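Local structure of cyclic dimeric GMP binding protein (Pseudomonas fluorescens, 3PJV) at residues S114-M117 / F118-K122; F50-G53 / Y54-S57; T79-P82 / D83-K87. The protein probably relays cytoplasmic cyclic di-GMP signals across the membrane, its periplasmic domain serving the inside-out control of proteolysis by LapG. All blocks are in the same frame, centred on the assembly; numbering follows the deposited sequence.

Contact 1: S114-M117 / F118-K122; sequences SHPM and FALAK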
ATOM      1  N   SER A 114      -0.725  -8.233  -4.603  1.00 19.49           N
ATOM      2  CA  SER A 114      -0.730  -6.795  -4.335  1.00 21.01           C
ATOM      3  C   SER A 114      -1.302  -6.014  -5.506  1.00 18.45           C
ATOM      4  O   SER A 114      -1.046  -6.348  -6.657  1.00 20.20           O
ATOM      5  CB  SER A 114       0.690  -6.309  -4.034  1.00 23.25           C
ATOM      6  OG  SER A 114       1.176  -6.961  -2.878  1.00 27.41           O
ATOM      7  N   HIS A 115      -2.072  -4.972  -5.217  1.00 18.72           N
ATOM      8  CA  HIS A 115      -2.682  -4.206  -6.313  1.00 21.42           C
ATOM      9  C   HIS A 115      -1.632  -3.383  -7.065  1.00 19.13           C
ATOM     10  O   HIS A 115      -0.856  -2.651  -6.445  1.00 18.14           O
ATOM     11  CB  HIS A 115      -3.805  -3.303  -5.783  1.00 23.05           C
ATOM     12  CG  HIS A 115      -4.799  -2.911  -6.833  1.00 22.44           C
ATOM     13  ND1 HIS A 115      -4.502  -2.028  -7.850  1.00 22.07           N
ATOM     14  CD2 HIS A 115      -6.079  -3.308  -7.043  1.00 25.79           C
ATOM     15  CE1 HIS A 115      -5.558  -1.886  -8.630  1.00 22.87           C
ATOM     16  NE2 HIS A 115      -6.529  -2.652  -8.163  1.00 24.72           N
ATOM     17  N   PRO A 116      -1.619  -3.484  -8.411  1.00 18.39           N
ATOM     18  CA  PRO A 116      -0.585  -2.835  -9.232  1.00 18.60           C
ATOM     19  C   PRO A 116      -0.887  -1.380  -9.619  1.00 17.49           C
ATOM     20  O   PRO A 116      -0.117  -0.803 -10.384  1.00 21.58           O
ATOM     21  CB  PRO A 116      -0.581  -3.695 -10.504  1.00 24.04           C
ATOM     22  CG  PRO A 116      -1.998  -4.144 -10.632  1.00 22.40           C
ATOM     23  CD  PRO A 116      -2.486  -4.375  -9.215  1.00 19.56           C
HETATM   24  N   MSE A 117      -1.962  -0.799  -9.097  1.00 18.30           N
HETATM   25  CA  MSE A 117      -2.396   0.522  -9.552  1.00 19.82           C
HETATM   26  C   MSE A 117      -1.301   1.597  -9.482  1.00 22.18           C
HETATM   27  O   MSE A 117      -1.150   2.406 -10.401  1.00 18.96           O
HETATM   28  CB  MSE A 117      -3.629   0.936  -8.750  1.00 25.21           C
HETATM   29  CG  MSE A 117      -4.293   2.229  -9.128  1.00 33.12           C
HETATM   30 SE   MSE A 117      -5.549   2.508  -7.645  1.00 45.94          SE
HETATM   31  CE  MSE A 117      -6.864   1.112  -8.130  1.00 38.99           C
ATOM     32  N   PHE A 118      -0.525   1.605  -8.401  1.00 18.53           N
ATOM     33  CA  PHE A 118       0.520   2.608  -8.244  1.00 19.05           C
ATOM     34  C   PHE A 118       1.701   2.308  -9.155  1.00 19.60           C
ATOM     35  O   PHE A 118       2.304   3.216  -9.733  1.00 22.77           O
ATOM     36  CB  PHE A 118       0.978   2.704  -6.777  1.00 20.20           C
ATOM     37  CG  PHE A 118      -0.120   3.109  -5.824  1.00 21.25           C
ATOM     38  CD1 PHE A 118      -0.388   4.449  -5.584  1.00 27.34           C
ATOM     39  CD2 PHE A 118      -0.902   2.149  -5.199  1.00 20.49           C
ATOM     40  CE1 PHE A 118      -1.404   4.823  -4.712  1.00 26.86           C
ATOM     41  CE2 PHE A 118      -1.924   2.519  -4.336  1.00 21.87           C
ATOM     42  CZ  PHE A 118      -2.169   3.855  -4.090  1.00 23.15           C
ATOM     43  N   ALA A 119       2.052   1.035  -9.257  1.00 18.69           N
ATOM     44  CA  ALA A 119       3.113   0.622 -10.169  1.00 20.96           C
ATOM     45  C   ALA A 119       2.782   1.025 -11.619  1.00 20.01           C
ATOM     46  O   ALA A 119       3.610   1.604 -12.330  1.00 20.50           O
ATOM     47  CB  ALA A 119       3.326  -0.880 -10.062  1.00 22.31           C
ATOM     48  N   LEU A 120       1.563   0.727 -12.047  1.00 18.68           N
ATOM     49  CA  LEU A 120       1.147   1.076 -13.409  1.00 20.19           C
ATOM     50  C   LEU A 120       1.160   2.584 -13.628  1.00 21.86           C
ATOM     51  O   LEU A 120       1.560   3.059 -14.699  1.00 21.67           O
ATOM     52  CB  LEU A 120      -0.229   0.494 -13.713  1.00 19.08           C
ATOM     53  CG  LEU A 120      -0.224  -1.025 -13.885  1.00 21.95           C
ATOM     54  CD1 LEU A 120      -1.624  -1.593 -13.751  1.00 29.16           C
ATOM     55  CD2 LEU A 120       0.413  -1.384 -15.232  1.00 24.41           C
ATOM     56  N   ALA A 121       0.717   3.337 -12.624  1.00 19.85           N
ATOM     57  CA  ALA A 121       0.723   4.797 -12.727  1.00 21.26           C
ATOM     58  C   ALA A 121       2.134   5.313 -12.947  1.00 25.39           C
ATOM     59  O   ALA A 121       2.357   6.176 -13.784  1.00 23.39           O
ATOM     60  CB  ALA A 121       0.100   5.452 -11.505  1.00 21.13           C
ATOM     61  N   LYS A 122       3.091   4.783 -12.190  1.00 24.32           N
ATOM     62  CA  LYS A 122       4.482   5.210 -12.331  1.00 22.43           C
ATOM     63  C   LYS A 122       5.072   4.842 -13.697  1.00 23.98           C
ATOM     64  O   LYS A 122       5.818   5.624 -14.307  1.00 23.33           O
ATOM     65  CB  LYS A 122       5.324   4.626 -11.195  1.00 25.03           C
ATOM     66  CG  LYS A 122       5.018   5.266  -9.854  1.00 23.90           C
ATOM     67  CD  LYS A 122       5.565   4.430  -8.708  1.00 29.78           C
ATOM     68  CE  LYS A 122       7.057   4.169  -8.861  1.00 28.67           C
ATOM     69  NZ  LYS A 122       7.554   3.373  -7.697  1.00 30.69           N
TER
HETATM   70  O   HOH W   1       0.865  -0.655  -7.060  1.00 20.23           O
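Leu120 N donates to Pro116 O at 2.8 Å. One residue on, Ala121 N reaches Met117 O at 3.0 Å. These are the first i to i+4 bonds of the helix, and Pro116 takes the N-cap. Just upstream, His115 turns its ring back so that ND1 accepts Met117 N at 3.1 Å, close to the imidazole plane. A water joins His115 O to Ala119 N, supplying a partner to an amide of the first turn. His115 NE2 meanwhile bonds Ile75 O of the second subunit, so both ring nitrogens are held and the imidazole's rotation is fixed.

Packing is lighter. The side chains of Pro116 and Leu120 lie side by side and point the same way, CB to CD1 4.0 Å. Residue 117 is selenomethionine: with CG anti to the backbone N (chi1 -176°) and a bend at chi3, its selenium stands above the Phe118 face, 5.2 Å from the centroid, a distant Met-aromatic contact. Phe118 also meets Met117 of the second subunit. Because ND1 accepts a backbone N-H and NE2 faces a carbonyl oxygen, His115 is probably neutral, with its proton on NE2; through these two bonds it ties the helix start to the second subunit.

Contact 2: F50-G53 / Y54-S57; sequences FDSG and YYSS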
ATOM      1  N   PHE A  50       9.338   4.949   0.015  1.00 23.83           N
ATOM      2  CA  PHE A  50       8.752   5.763  -1.043  1.00 23.53           C
ATOM      3  C   PHE A  50       8.588   4.986  -2.350  1.00 27.49           C
ATOM      4  O   PHE A  50       7.703   5.270  -3.144  1.00 24.29           O
ATOM      5  CB  PHE A  50       9.596   6.995  -1.308  1.00 25.07           C
ATOM      6  CG  PHE A  50       9.006   7.920  -2.332  1.00 28.58           C
ATOM      7  CD1 PHE A  50       9.486   7.932  -3.628  1.00 30.87           C
ATOM      8  CD2 PHE A  50       7.965   8.775  -1.996  1.00 31.10           C
ATOM      9  CE1 PHE A  50       8.947   8.779  -4.573  1.00 33.72           C
ATOM     10  CE2 PHE A  50       7.426   9.626  -2.940  1.00 27.91           C
ATOM     11  CZ  PHE A  50       7.917   9.627  -4.227  1.00 31.65           C
ATOM     12  N   ASP A  51       9.464   4.018  -2.570  1.00 26.90           N
ATOM     13  CA  ASP A  51       9.505   3.328  -3.860  1.00 27.61           C
ATOM     14  C   ASP A  51       8.258   2.490  -4.171  1.00 25.28           C
ATOM     15  O   ASP A  51       8.089   2.021  -5.295  1.00 26.67           O
ATOM     16  CB  ASP A  51      10.785   2.499  -3.982  1.00 31.08           C
ATOM     17  CG  ASP A  51      12.010   3.356  -4.260  1.00 35.95           C
ATOM     18  OD1 ASP A  51      11.850   4.567  -4.525  1.00 38.21           O
ATOM     19  OD2 ASP A  51      13.133   2.814  -4.233  1.00 38.57           O
ATOM     20  N   SER A  52       7.387   2.304  -3.182  1.00 26.93           N
ATOM     21  CA  SER A  52       6.114   1.613  -3.405  1.00 24.69           C
ATOM     22  C   SER A  52       5.184   2.427  -4.295  1.00 21.83           C
ATOM     23  O   SER A  52       4.315   1.876  -4.976  1.00 23.81           O
ATOM     24  CB  SER A  52       5.406   1.351  -2.073  1.00 26.33           C
ATOM     25  OG  SER A  52       5.112   2.570  -1.405  1.00 24.48           O
ATOM     26  N   GLY A  53       5.327   3.750  -4.237  1.00 21.23           N
ATOM     27  CA  GLY A  53       4.427   4.626  -4.963  1.00 20.13           C
ATOM     28  C   GLY A  53       3.204   5.023  -4.150  1.00 19.35           C
ATOM     29  O   GLY A  53       2.376   5.789  -4.623  1.00 20.14           O
ATOM     30  N   TYR A  54       3.092   4.510  -2.921  1.00 18.29           N
ATOM     31  CA  TYR A  54       1.893   4.764  -2.114  1.00 21.02           C
ATOM     32  C   TYR A  54       1.827   6.184  -1.553  1.00 19.51           C
ATOM     33  O   TYR A  54       0.781   6.603  -1.047  1.00 19.00           O
ATOM     34  CB  TYR A  54       1.779   3.793  -0.932  1.00 18.06           C
ATOM     35  CG  TYR A  54       1.757   2.324  -1.296  1.00 19.83           C
ATOM     36  CD1 TYR A  54       1.294   1.894  -2.530  1.00 20.89           C
ATOM     37  CD2 TYR A  54       2.208   1.365  -0.391  1.00 22.38           C
ATOM     38  CE1 TYR A  54       1.281   0.545  -2.858  1.00 21.85           C
ATOM     39  CE2 TYR A  54       2.203   0.022  -0.709  1.00 23.11           C
ATOM     40  CZ  TYR A  54       1.745  -0.386  -1.939  1.00 25.08           C
ATOM     41  OH  TYR A  54       1.744  -1.725  -2.249  1.00 24.40           O
ATOM     42  N   TYR A  55       2.944   6.906  -1.612  1.00 18.67           N
ATOM     43  CA  TYR A  55       3.031   8.224  -0.972  1.00 16.86           C
ATOM     44  C   TYR A  55       3.282   9.328  -1.993  1.00 19.54           C
ATOM     45  O   TYR A  55       4.147   9.185  -2.864  1.00 20.93           O
ATOM     46  CB  TYR A  55       4.109   8.225   0.133  1.00 18.53           C
ATOM     47  CG  TYR A  55       3.905   7.058   1.062  1.00 17.44           C
ATOM     48  CD1 TYR A  55       2.941   7.112   2.061  1.00 14.74           C
ATOM     49  CD2 TYR A  55       4.610   5.875   0.881  1.00 17.17           C
ATOM     50  CE1 TYR A  55       2.705   6.027   2.883  1.00 16.73           C
ATOM     51  CE2 TYR A  55       4.388   4.788   1.702  1.00 20.22           C
ATOM     52  CZ  TYR A  55       3.431   4.874   2.706  1.00 20.21           C
ATOM     53  OH  TYR A  55       3.191   3.795   3.524  1.00 21.43           O
ATOM     54  N   SER A  56       2.503  10.412  -1.904  1.00 17.41           N
ATOM     55  CA  SER A  56       2.716  11.581  -2.758  1.00 19.76           C
ATOM     56  C   SER A  56       4.046  12.256  -2.434  1.00 19.63           C
ATOM     57  O   SER A  56       4.697  12.846  -3.309  1.00 21.78           O
ATOM     58  CB  SER A  56       1.585  12.605  -2.558  1.00 25.55           C
ATOM     59  OG  SER A  56       0.321  12.039  -2.853  1.00 29.41           O
ATOM     60  N   SER A  57       4.434  12.183  -1.167  1.00 18.75           N
ATOM     61  CA  SER A  57       5.673  12.810  -0.714  1.00 17.69           C
ATOM     62  C   SER A  57       6.151  12.272   0.634  1.00 17.29           C
ATOM     63  O   SER A  57       5.353  11.855   1.466  1.00 16.75           O
ATOM     64  CB  SER A  57       5.477  14.327  -0.627  1.00 23.06           C
ATOM     65  OG  SER A  57       4.573  14.673   0.418  1.00 23.17           O
TER
HETATM   66  O   HOH W   2       5.535   6.748  -2.884  1.00 23.56           O
HETATM   67  O   HOH W   3       3.543   8.354  -5.421  1.00 54.93           O
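Ser52 folds back onto Tyr54, and two atoms of its short side chain do the work. Its OG accepts Tyr54 N at 3.2 Å in a nearly straight bond, while CB lies over one face of the Tyr54 ring, 3.7 Å from the centroid, a CH-pi contact. A chi1 of 61° sets OG between its own backbone N and carbonyl carbon, the crowded position, from which it can also bond Ile49 O in the preceding helix. The hydroxyl is thus held from both sequence directions.

Tyr54 has CG anti to its carbonyl carbon (chi1 -57°), which lays the ring across Ser52; its CB in turn sits over a face of the Tyr55 ring. The Phe50 ring reaches the chain after the turn, where CE2 comes within 3.3 Å of Tyr55 O. One water, over a face of that ring, accepts a hydrogen bond from Tyr55 N and donates to Phe50 O at 2.6 Å; another donates to both Gly53 O and Tyr55 O.

Beyond the segments, Tyr54 meets Phe118 edge-to-face, and the Tyr54 of the second subunit likewise. A serine in place of Tyr54 would probably leave Ser52 CB without its aromatic face and open a gap beside Phe118 at the dimer interface.

Gly53, at phi 90°, occupies backbone space where a CB would jam against the carbonyl of Ser52. It closes a type I beta turn from Phe50 and, with its positive phi, is the first residue after helix 39-50 to leave helical backbone angles: a helix-to-strand corner whose outgoing strand pairs antiparallel with one of the second subunit.

Contact 3: T79-P82 / D83-K87; sequences TNVP and DWFVK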
ATOM      1  N   THR A  79      -3.674   9.389 -11.683  0.69 45.52           N
ATOM      2  CA  THR A  79      -3.247   9.057 -13.028  0.68 40.51           C
ATOM      3  C   THR A  79      -4.241   8.068 -13.632  0.70 38.41           C
ATOM      4  O   THR A  79      -4.413   6.960 -13.123  0.77 35.96           O
ATOM      5  CB  THR A  79      -1.830   8.454 -13.028  1.00 37.99           C
ATOM      6  OG1 THR A  79      -0.912   9.399 -12.459  0.76 35.16           O
ATOM      7  CG2 THR A  79      -1.383   8.114 -14.441  1.00 40.64           C
ATOM      8  N   ASN A  80      -4.912   8.485 -14.702  1.00 39.01           N
ATOM      9  CA  ASN A  80      -5.800   7.595 -15.448  1.00 31.90           C
ATOM     10  C   ASN A  80      -5.017   6.854 -16.536  1.00 32.60           C
ATOM     11  O   ASN A  80      -4.842   7.355 -17.649  1.00 33.43           O
ATOM     12  CB  ASN A  80      -6.968   8.367 -16.068  1.00 35.85           C
ATOM     13  CG  ASN A  80      -7.896   8.980 -15.025  1.00 42.29           C
ATOM     14  OD1 ASN A  80      -8.581   8.268 -14.284  1.00 47.17           O
ATOM     15  ND2 ASN A  80      -7.936  10.307 -14.980  1.00 39.12           N
ATOM     16  N   VAL A  81      -4.541   5.660 -16.210  1.00 29.76           N
ATOM     17  CA  VAL A  81      -3.736   4.881 -17.143  1.00 29.04           C
ATOM     18  C   VAL A  81      -4.644   4.134 -18.118  1.00 29.27           C
ATOM     19  O   VAL A  81      -5.542   3.420 -17.681  1.00 25.14           O
ATOM     20  CB  VAL A  81      -2.888   3.860 -16.357  1.00 28.86           C
ATOM     21  CG1 VAL A  81      -2.056   3.009 -17.293  1.00 27.63           C
ATOM     22  CG2 VAL A  81      -2.013   4.578 -15.326  1.00 27.65           C
ATOM     23  N   PRO A  82      -4.418   4.284 -19.451  1.00 29.94           N
ATOM     24  CA  PRO A  82      -5.311   3.597 -20.391  1.00 28.52           C
ATOM     25  C   PRO A  82      -5.237   2.090 -20.249  1.00 29.13           C
ATOM     26  O   PRO A  82      -4.164   1.543 -19.978  1.00 28.11           O
ATOM     27  CB  PRO A  82      -4.775   4.013 -21.776  1.00 25.28           C
ATOM     28  CG  PRO A  82      -4.007   5.276 -21.524  1.00 25.59           C
ATOM     29  CD  PRO A  82      -3.420   5.115 -20.146  1.00 27.73           C
ATOM     30  N   ASP A  83      -6.373   1.430 -20.453  1.00 28.55           N
ATOM     31  CA  ASP A  83      -6.467  -0.020 -20.345  1.00 36.01           C
ATOM     32  C   ASP A  83      -5.461  -0.698 -21.255  1.00 33.04           C
ATOM     33  O   ASP A  83      -4.835  -1.688 -20.878  1.00 34.48           O
ATOM     34  CB  ASP A  83      -7.873  -0.482 -20.733  1.00 49.66           C
ATOM     35  CG  ASP A  83      -8.961   0.283 -20.004  1.00 66.90           C
ATOM     36  OD1 ASP A  83      -9.159   1.483 -20.305  1.00 71.84           O
ATOM     37  OD2 ASP A  83      -9.626  -0.319 -19.131  1.00 73.11           O
ATOM     38  N   TRP A  84      -5.306  -0.156 -22.458  1.00 29.10           N
ATOM     39  CA  TRP A  84      -4.429  -0.768 -23.448  1.00 29.65           C
ATOM     40  C   TRP A  84      -2.956  -0.748 -23.032  1.00 30.11           C
ATOM     41  O   TRP A  84      -2.168  -1.564 -23.504  1.00 29.35           O
ATOM     42  CB  TRP A  84      -4.620  -0.134 -24.830  1.00 30.41           C
ATOM     43  CG  TRP A  84      -4.425   1.347 -24.886  1.00 25.53           C
ATOM     44  CD1 TRP A  84      -5.404   2.304 -24.931  1.00 24.98           C
ATOM     45  CD2 TRP A  84      -3.176   2.053 -24.923  1.00 25.48           C
ATOM     46  NE1 TRP A  84      -4.840   3.551 -24.993  1.00 26.26           N
ATOM     47  CE2 TRP A  84      -3.475   3.429 -24.988  1.00 25.84           C
ATOM     48  CE3 TRP A  84      -1.834   1.656 -24.907  1.00 25.86           C
ATOM     49  CZ2 TRP A  84      -2.483   4.409 -25.033  1.00 24.93           C
ATOM     50  CZ3 TRP A  84      -0.854   2.629 -24.946  1.00 23.64           C
ATOM     51  CH2 TRP A  84      -1.181   3.990 -25.008  1.00 23.82           C
ATOM     52  N   PHE A  85      -2.590   0.175 -22.142  1.00 30.27           N
ATOM     53  CA  PHE A  85      -1.211   0.251 -21.660  1.00 27.01           C
ATOM     54  C   PHE A  85      -0.896  -0.913 -20.716  1.00 27.67           C
ATOM     55  O   PHE A  85       0.221  -1.432 -20.701  1.00 27.98           O
ATOM     56  CB  PHE A  85      -0.941   1.597 -20.979  1.00 28.46           C
ATOM     57  CG  PHE A  85       0.482   1.760 -20.484  1.00 28.08           C
ATOM     58  CD1 PHE A  85       1.513   2.000 -21.383  1.00 30.80           C
ATOM     59  CD2 PHE A  85       0.782   1.691 -19.135  1.00 28.21           C
ATOM     60  CE1 PHE A  85       2.816   2.150 -20.947  1.00 29.76           C
ATOM     61  CE2 PHE A  85       2.090   1.856 -18.681  1.00 28.51           C
ATOM     62  CZ  PHE A  85       3.108   2.083 -19.598  1.00 29.10           C
ATOM     63  N   VAL A  86      -1.893  -1.333 -19.943  1.00 31.71           N
ATOM     64  CA  VAL A  86      -1.744  -2.489 -19.070  1.00 29.34           C
ATOM     65  C   VAL A  86      -1.359  -3.742 -19.844  1.00 32.20           C
ATOM     66  O   VAL A  86      -0.428  -4.453 -19.466  1.00 32.08           O
ATOM     67  CB  VAL A  86      -3.031  -2.769 -18.266  1.00 37.81           C
ATOM     68  CG1 VAL A  86      -2.813  -3.915 -17.290  1.00 40.27           C
ATOM     69  CG2 VAL A  86      -3.454  -1.530 -17.523  1.00 34.84           C
ATOM     70  N   LYS A  87      -2.084  -4.012 -20.930  1.00 33.03           N
ATOM     71  CA  LYS A  87      -1.791  -5.159 -21.780  1.00 38.76           C
ATOM     72  C   LYS A  87      -0.400  -5.020 -22.382  1.00 35.08           C
ATOM     73  O   LYS A  87       0.377  -5.977 -22.408  1.00 37.24           O
ATOM     74  CB  LYS A  87      -2.827  -5.268 -22.904  1.00 45.89           C
ATOM     75  CG  LYS A  87      -4.255  -5.003 -22.450  1.00 55.27           C
ATOM     76  CD  LYS A  87      -5.222  -5.031 -23.632  1.00 61.90           C
ATOM     77  CE  LYS A  87      -4.791  -4.048 -24.708  1.00 64.14           C
ATOM     78  NZ  LYS A  87      -5.721  -4.024 -25.867  1.00 65.84           N
TER
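Pro82 O accepts Phe85 N at 3.0 Å, a bent bond (142° at the hydrogen). It links residues three apart, as in the tight opening turn of a helix.

The ring of Pro82 supplies the main packing. Its CB lies over the five-membered ring of Trp84, 3.5 Å from the centroid, in a CH-pi contact, with NE1 the nearest indole atom at 3.3 Å. Trp84 gets there because CG is placed between its backbone N and carbonyl carbon (chi1 56°), which curls the indole back alongside the proline; Phe85 CB borders the same face further out. Trp84 also touches a crystal neighbour, so its pose may partly reflect the lattice. On the buried side Val81 and Phe85 cross obliquely, CG1 meeting CD2 at 3.6 Å.

Helix 117-128 covers that side: Phe85 meets Trp124 edge-to-face, Val81 and Pro82 rest on the same tryptophan, and Thr79 OG1 bonds Gln125 NE2. The arrangement is a loop-to-helix junction, with a proline just ahead of the short helix 83-89, which docks against helix 117-128.

Contact 1 is the buried middle of the three, and the other two flank it. Its helix meets contact 2 through Phe118, packed against Gly53 O and the Tyr54 ring, and contact 3 through Ala121, which touches Thr79 and Val81. Contacts 2 and 3 stay about 9 Å apart at their nearest atoms. Contacts 1 and 3 both lie at a helix start with a proline near it, but contact 1 has i to i+4 bonds and a histidine, whereas contact 3, partly at the surface, relies on one bent bond and aromatic packing. Contact 2 follows a helix and, like contact 1, uses bridging water, but adds a serine hydroxyl and tyrosine rings. All three touch the second subunit.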